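Local coordinates for LpxE (Aquifex aeolicus, PDB 6EBU), which probably works as a membrane-embedded lipid A 1-phosphatase of the PAP2 superfamily, hydrolysing the phosphate at the 1-position of lipid A, at residues Y44-L49 / T110-T115; P48-L53 / P63-I68. The protein carries 1 engineered substitution. All blocks are in the same frame, centred on the assembly; numbering follows the deposited sequence.

Interaction 1: residues Y44-L49 / T110-T115; sequences YVLFPL and TAMAFT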
loop_
_atom_site.group_PDB
_atom_site.type_symbol
_atom_site.label_atom_id
_atom_site.label_comp_id
_atom_site.label_asym_id
_atom_site.label_seq_id
_atom_site.Cartn_x
_atom_site.Cartn_y
_atom_site.Cartn_z
ATOM N N TYR A 44 -8.952 -7.251 -4.442
ATOM C CA TYR A 44 -10.221 -7.409 -5.140
ATOM C C TYR A 44 -10.351 -6.503 -6.356
ATOM O O TYR A 44 -11.294 -6.677 -7.134
ATOM C CB TYR A 44 -11.381 -7.149 -4.180
ATOM C CG TYR A 44 -11.458 -8.140 -3.047
ATOM C CD1 TYR A 44 -11.838 -9.455 -3.276
ATOM C CD2 TYR A 44 -11.145 -7.762 -1.747
ATOM C CE1 TYR A 44 -11.908 -10.367 -2.241
ATOM C CE2 TYR A 44 -11.212 -8.666 -0.706
ATOM C CZ TYR A 44 -11.593 -9.967 -0.959
ATOM O OH TYR A 44 -11.661 -10.871 0.076
ATOM N N VAL A 45 -9.443 -5.540 -6.539
ATOM C CA VAL A 45 -9.440 -4.735 -7.756
ATOM C C VAL A 45 -8.582 -5.341 -8.855
ATOM O O VAL A 45 -8.648 -4.876 -10.003
ATOM C CB VAL A 45 -8.955 -3.297 -7.482
ATOM C CG1 VAL A 45 -9.749 -2.677 -6.346
ATOM C CG2 VAL A 45 -7.467 -3.287 -7.170
ATOM N N LEU A 46 -7.792 -6.374 -8.550
ATOM C CA LEU A 46 -6.840 -6.904 -9.524
ATOM C C LEU A 46 -7.552 -7.533 -10.716
ATOM O O LEU A 46 -7.265 -7.194 -11.871
ATOM C CB LEU A 46 -5.913 -7.918 -8.852
ATOM C CG LEU A 46 -4.855 -7.321 -7.925
ATOM C CD1 LEU A 46 -3.850 -8.376 -7.488
ATOM C CD2 LEU A 46 -4.157 -6.163 -8.617
ATOM N N PHE A 47 -8.474 -8.460 -10.456
ATOM C CA PHE A 47 -9.220 -9.087 -11.545
ATOM C C PHE A 47 -10.010 -8.070 -12.361
ATOM O O PHE A 47 -9.916 -8.103 -13.600
ATOM C CB PHE A 47 -10.115 -10.196 -10.976
ATOM C CG PHE A 47 -10.507 -11.250 -11.977
ATOM C CD1 PHE A 47 -10.129 -11.150 -13.307
ATOM C CD2 PHE A 47 -11.252 -12.346 -11.580
ATOM C CE1 PHE A 47 -10.494 -12.120 -14.220
ATOM C CE2 PHE A 47 -11.619 -13.319 -12.487
ATOM C CZ PHE A 47 -11.239 -13.207 -13.809
ATOM N N PRO A 48 -10.787 -7.153 -11.764
ATOM C CA PRO A 48 -11.420 -6.111 -12.592
ATOM C C PRO A 48 -10.424 -5.283 -13.388
ATOM O O PRO A 48 -10.689 -4.954 -14.550
ATOM C CB PRO A 48 -12.172 -5.260 -11.560
ATOM C CG PRO A 48 -12.454 -6.195 -10.443
ATOM C CD PRO A 48 -11.253 -7.088 -10.365
ATOM N N LEU A 49 -9.279 -4.943 -12.793
ATOM C CA LEU A 49 -8.300 -4.109 -13.483
ATOM C C LEU A 49 -7.661 -4.852 -14.652
ATOM O O LEU A 49 -7.511 -4.297 -15.745
ATOM C CB LEU A 49 -7.231 -3.636 -12.499
ATOM C CG LEU A 49 -5.975 -3.004 -13.101
ATOM C CD1 LEU A 49 -6.316 -1.681 -13.770
ATOM C CD2 LEU A 49 -4.912 -2.806 -12.033
ATOM N N THR A 110 -0.229 -0.960 0.258
ATOM C CA THR A 110 0.619 0.091 -0.293
ATOM C C THR A 110 1.515 -0.450 -1.402
ATOM O O THR A 110 1.679 0.194 -2.445
ATOM C CB THR A 110 1.452 0.724 0.820
ATOM O OG1 THR A 110 0.583 1.168 1.871
ATOM C CG2 THR A 110 2.245 1.906 0.294
ATOM N N ALA A 111 2.090 -1.638 -1.201
ATOM C CA ALA A 111 2.969 -2.222 -2.210
ATOM C C ALA A 111 2.217 -2.494 -3.510
ATOM O O ALA A 111 2.710 -2.186 -4.601
ATOM C CB ALA A 111 3.604 -3.503 -1.667
ATOM N N MET A 112 1.015 -3.068 -3.412
ATOM C CA MET A 112 0.218 -3.328 -4.608
ATOM C C MET A 112 -0.177 -2.028 -5.299
ATOM O O MET A 112 -0.095 -1.919 -6.529
ATOM C CB MET A 112 -1.028 -4.140 -4.246
ATOM C CG MET A 112 -1.882 -4.538 -5.445
ATOM S SD MET A 112 -3.623 -4.822 -5.041
ATOM C CE MET A 112 -4.208 -3.140 -4.854
ATOM N N ALA A 113 -0.601 -1.029 -4.522
ATOM C CA ALA A 113 -1.039 0.233 -5.109
ATOM C C ALA A 113 0.104 0.934 -5.832
ATOM O O ALA A 113 -0.086 1.479 -6.926
ATOM C CB ALA A 113 -1.632 1.136 -4.027
ATOM N N PHE A 114 1.302 0.926 -5.246
ATOM C CA PHE A 114 2.449 1.523 -5.921
ATOM C C PHE A 114 2.948 0.650 -7.064
ATOM O O PHE A 114 3.536 1.168 -8.019
ATOM C CB PHE A 114 3.574 1.793 -4.918
ATOM C CG PHE A 114 3.443 3.114 -4.214
ATOM C CD1 PHE A 114 2.664 3.230 -3.073
ATOM C CD2 PHE A 114 4.077 4.243 -4.705
ATOM C CE1 PHE A 114 2.532 4.448 -2.427
ATOM C CE2 PHE A 114 3.950 5.464 -4.064
ATOM C CZ PHE A 114 3.176 5.566 -2.924
ATOM N N THR A 115 2.718 -0.662 -6.992
ATOM C CA THR A 115 2.998 -1.527 -8.133
ATOM C C THR A 115 2.076 -1.196 -9.299
ATOM O O THR A 115 2.518 -1.099 -10.451
ATOM C CB THR A 115 2.838 -2.994 -7.734
ATOM O OG1 THR A 115 3.674 -3.285 -6.609
ATOM C CG2 THR A 115 3.216 -3.891 -8.882
#
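Met112 reaches from helix 108-121 to the N-terminal end region of helix 46-56 and meets Val45 and Leu46 with its thioether end. Met112 SD lies 3.9 Å from Leu46 CD2, with Leu46 CG barely farther off, and the two side chains lie alongside each other, running in opposite senses. The methyl of Met112 carries on to Val45, with Met112 CE 4.0 Å from Val45 CG2, and there the two side chains slant across one another. The methionine is sent over the gap with CG anti to the backbone N (chi1 -176°), and a bend about the CG-SD bond (chi3 76°) turns CE from the leucine toward the valine. No hydrogen bond joins the segments; the contacts are between apolar side chains and bury 113 Å², more than half of it contributed by Met112. Within the PAP2 fold this joins the N-terminal end of a predicted transmembrane helix, including a 3-10 turn at Val45, to the helix that begins at the glycine of the PSG sequence, a PAP2 family signature. In that sequence Ser107 hydrogen-bonds through OG to Thr110 OG1, and Thr110 also packs on Arg143 of helix 126-145. Outward from the touching atoms, Tyr135 of that helix packs against Met112 and the neighbouring Ala113. Val45 O accepts the helical hydrogen bond from Leu49 N at 2.9 Å, tying the valine to the next turn. A bound octyl glucoside detergent comes within about 4 Å of the Leu46 side chain.

Interaction 2: residues P48-L53 / P63-I68; sequences PLLIFL and PLILAI
Helices 48-53 and 63-68 run nearly antiparallel, at 154° between their N-to-C directions, with axes 11.6 Å apart at closest approach and the nearest CA pair, Leu50 and Leu64, 8.3 Å apart. The space between the backbones is bridged by branched side chains. Leu64 makes most of these contacts through a single methyl, CD2, which lies among three leucines of the facing helix. CD2 of Leu64 is 3.6 Å from Leu49 CD2 and equally close to Leu53 CD1, one turn further along, while Leu50 CD2 stands off at 4.0 Å. Leu64 extends toward them because its CG is anti to the backbone N (chi1 -179°). Its approach differs from partner to partner, oblique to Leu49 and Leu50 but at about a right angle to Leu53. Leu50 also meets Ile65, placing Leu50 CD2 3.7 Å from Ile65 CG1, and these two side chains likewise cross nearly perpendicularly. Ile65 is the exposed margin of the contact, whereas Leu53 and Leu64 are buried. Every contact across the gap is between apolar side chains, with 183 Å² buried and no hydrogen bond. Val61, at the start of helix 61-82, extends this apolar seam by touching both Leu50 and Leu53, and Leu120 of helix 108-121 packs on Leu53 as well. The two consecutive helices, 46-56 and 61-82, joined by a short connection, form an antiparallel helical hairpin, probably spanning the membrane, whose inner face is this leucine-rich packing.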
loop_
_atom_site.group_PDB
_atom_site.type_symbol
_atom_site.label_atom_id
_atom_site.label_comp_id
_atom_site.label_asym_id
_atom_site.label_seq_id
_atom_site.Cartn_x
_atom_site.Cartn_y
_atom_site.Cartn_z
ATOM N N PRO A 48 -10.787 -7.153 -11.764
ATOM C CA PRO A 48 -11.420 -6.111 -12.592
ATOM C C PRO A 48 -10.424 -5.283 -13.388
ATOM O O PRO A 48 -10.689 -4.954 -14.550
ATOM C CB PRO A 48 -12.172 -5.260 -11.560
ATOM C CG PRO A 48 -12.454 -6.195 -10.443
ATOM C CD PRO A 48 -11.253 -7.088 -10.365
ATOM N N LEU A 49 -9.279 -4.943 -12.793
ATOM C CA LEU A 49 -8.300 -4.109 -13.483
ATOM C C LEU A 49 -7.661 -4.852 -14.652
ATOM O O LEU A 49 -7.511 -4.297 -15.745
ATOM C CB LEU A 49 -7.231 -3.636 -12.499
ATOM C CG LEU A 49 -5.975 -3.004 -13.101
ATOM C CD1 LEU A 49 -6.316 -1.681 -13.770
ATOM C CD2 LEU A 49 -4.912 -2.806 -12.033
ATOM N N LEU A 50 -7.268 -6.109 -14.434
ATOM C CA LEU A 50 -6.594 -6.864 -15.484
ATOM C C LEU A 50 -7.499 -7.058 -16.695
ATOM O O LEU A 50 -7.033 -7.015 -17.841
ATOM C CB LEU A 50 -6.122 -8.212 -14.942
ATOM C CG LEU A 50 -4.821 -8.180 -14.135
ATOM C CD1 LEU A 50 -4.612 -9.494 -13.397
ATOM C CD2 LEU A 50 -3.636 -7.880 -15.042
ATOM N N ILE A 51 -8.797 -7.261 -16.464
ATOM C CA ILE A 51 -9.724 -7.435 -17.577
ATOM C C ILE A 51 -9.797 -6.162 -18.410
ATOM O O ILE A 51 -9.768 -6.207 -19.646
ATOM C CB ILE A 51 -11.111 -7.860 -17.060
ATOM C CG1 ILE A 51 -11.044 -9.267 -16.464
ATOM C CG2 ILE A 51 -12.146 -7.795 -18.175
ATOM C CD1 ILE A 51 -10.460 -10.302 -17.397
ATOM N N PHE A 52 -9.876 -5.005 -17.750
ATOM C CA PHE A 52 -9.897 -3.750 -18.494
ATOM C C PHE A 52 -8.565 -3.484 -19.185
ATOM O O PHE A 52 -8.541 -2.896 -20.273
ATOM C CB PHE A 52 -10.266 -2.591 -17.567
ATOM C CG PHE A 52 -11.748 -2.378 -17.431
ATOM C CD1 PHE A 52 -12.517 -3.238 -16.666
ATOM C CD2 PHE A 52 -12.374 -1.321 -18.072
ATOM C CE1 PHE A 52 -13.881 -3.049 -16.542
ATOM C CE2 PHE A 52 -13.738 -1.125 -17.951
ATOM C CZ PHE A 52 -14.492 -1.991 -17.186
ATOM N N LEU A 53 -7.452 -3.911 -18.582
ATOM C CA LEU A 53 -6.162 -3.776 -19.253
ATOM C C LEU A 53 -6.102 -4.652 -20.497
ATOM O O LEU A 53 -5.619 -4.216 -21.547
ATOM C CB LEU A 53 -5.025 -4.131 -18.297
ATOM C CG LEU A 53 -4.660 -3.089 -17.240
ATOM C CD1 LEU A 53 -3.447 -3.548 -16.458
ATOM C CD2 LEU A 53 -4.410 -1.733 -17.881
ATOM N N PRO A 63 3.454 -7.064 -17.786
ATOM C CA PRO A 63 4.257 -6.381 -16.756
ATOM C C PRO A 63 3.562 -6.286 -15.410
ATOM O O PRO A 63 4.207 -6.474 -14.371
ATOM C CB PRO A 63 4.502 -4.995 -17.366
ATOM C CG PRO A 63 4.396 -5.208 -18.823
ATOM C CD PRO A 63 3.328 -6.238 -19.001
ATOM N N LEU A 64 2.257 -6.002 -15.396
ATOM C CA LEU A 64 1.558 -5.872 -14.121
ATOM C C LEU A 64 1.452 -7.213 -13.409
ATOM O O LEU A 64 1.637 -7.287 -12.188
ATOM C CB LEU A 64 0.172 -5.265 -14.331
ATOM C CG LEU A 64 -0.601 -5.069 -13.023
ATOM C CD1 LEU A 64 0.120 -4.079 -12.109
ATOM C CD2 LEU A 64 -2.028 -4.626 -13.290
ATOM N N ILE A 65 1.155 -8.284 -14.150
ATOM C CA ILE A 65 1.052 -9.604 -13.531
ATOM C C ILE A 65 2.385 -10.014 -12.919
ATOM O O ILE A 65 2.437 -10.524 -11.793
ATOM C CB ILE A 65 0.555 -10.642 -14.555
ATOM C CG1 ILE A 65 -0.905 -10.370 -14.926
ATOM C CG2 ILE A 65 0.707 -12.054 -14.003
ATOM C CD1 ILE A 65 -1.455 -11.327 -15.956
ATOM N N LEU A 66 3.487 -9.787 -13.639
ATOM C CA LEU A 66 4.790 -10.163 -13.102
ATOM C C LEU A 66 5.179 -9.275 -11.924
ATOM O O LEU A 66 5.781 -9.748 -10.955
ATOM C CB LEU A 66 5.845 -10.110 -14.209
ATOM C CG LEU A 66 7.302 -9.847 -13.824
ATOM C CD1 LEU A 66 7.888 -11.063 -13.119
ATOM C CD2 LEU A 66 8.126 -9.502 -15.060
ATOM N N ALA A 67 4.824 -7.991 -11.978
ATOM C CA ALA A 67 5.152 -7.093 -10.876
ATOM C C ALA A 67 4.354 -7.434 -9.626
ATOM O O ALA A 67 4.897 -7.422 -8.515
ATOM C CB ALA A 67 4.909 -5.643 -11.293
ATOM N N ILE A 68 3.064 -7.740 -9.786
ATOM C CA ILE A 68 2.246 -8.131 -8.643
ATOM C C ILE A 68 2.772 -9.424 -8.035
ATOM O O ILE A 68 2.847 -9.565 -6.810
ATOM C CB ILE A 68 0.768 -8.249 -9.058
ATOM C CG1 ILE A 68 0.186 -6.864 -9.347
ATOM C CG2 ILE A 68 -0.038 -8.943 -7.976
ATOM C CD1 ILE A 68 0.194 -5.940 -8.153
#

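Interactions 1 and 2 both start from helix 46-56, which faces both helix 108-121 and helix 61-82 along its length. Their centres are about 8 Å apart, and they meet directly: Ile68 CD1 packs 3.7 Å from Met112 CG, while Ile68 CG2 lies 3.9 Å from Leu46 CD1. The three helices thus pack on one another. Interaction 1 is the more buried, about 9 Å from the centre of the chain, and centres on one methionine. Interaction 2, about 16 Å from that centre and partly exposed, uses branched aliphatic residues and joins consecutive helices instead of segments 61 residues apart in sequence. Both are wholly apolar.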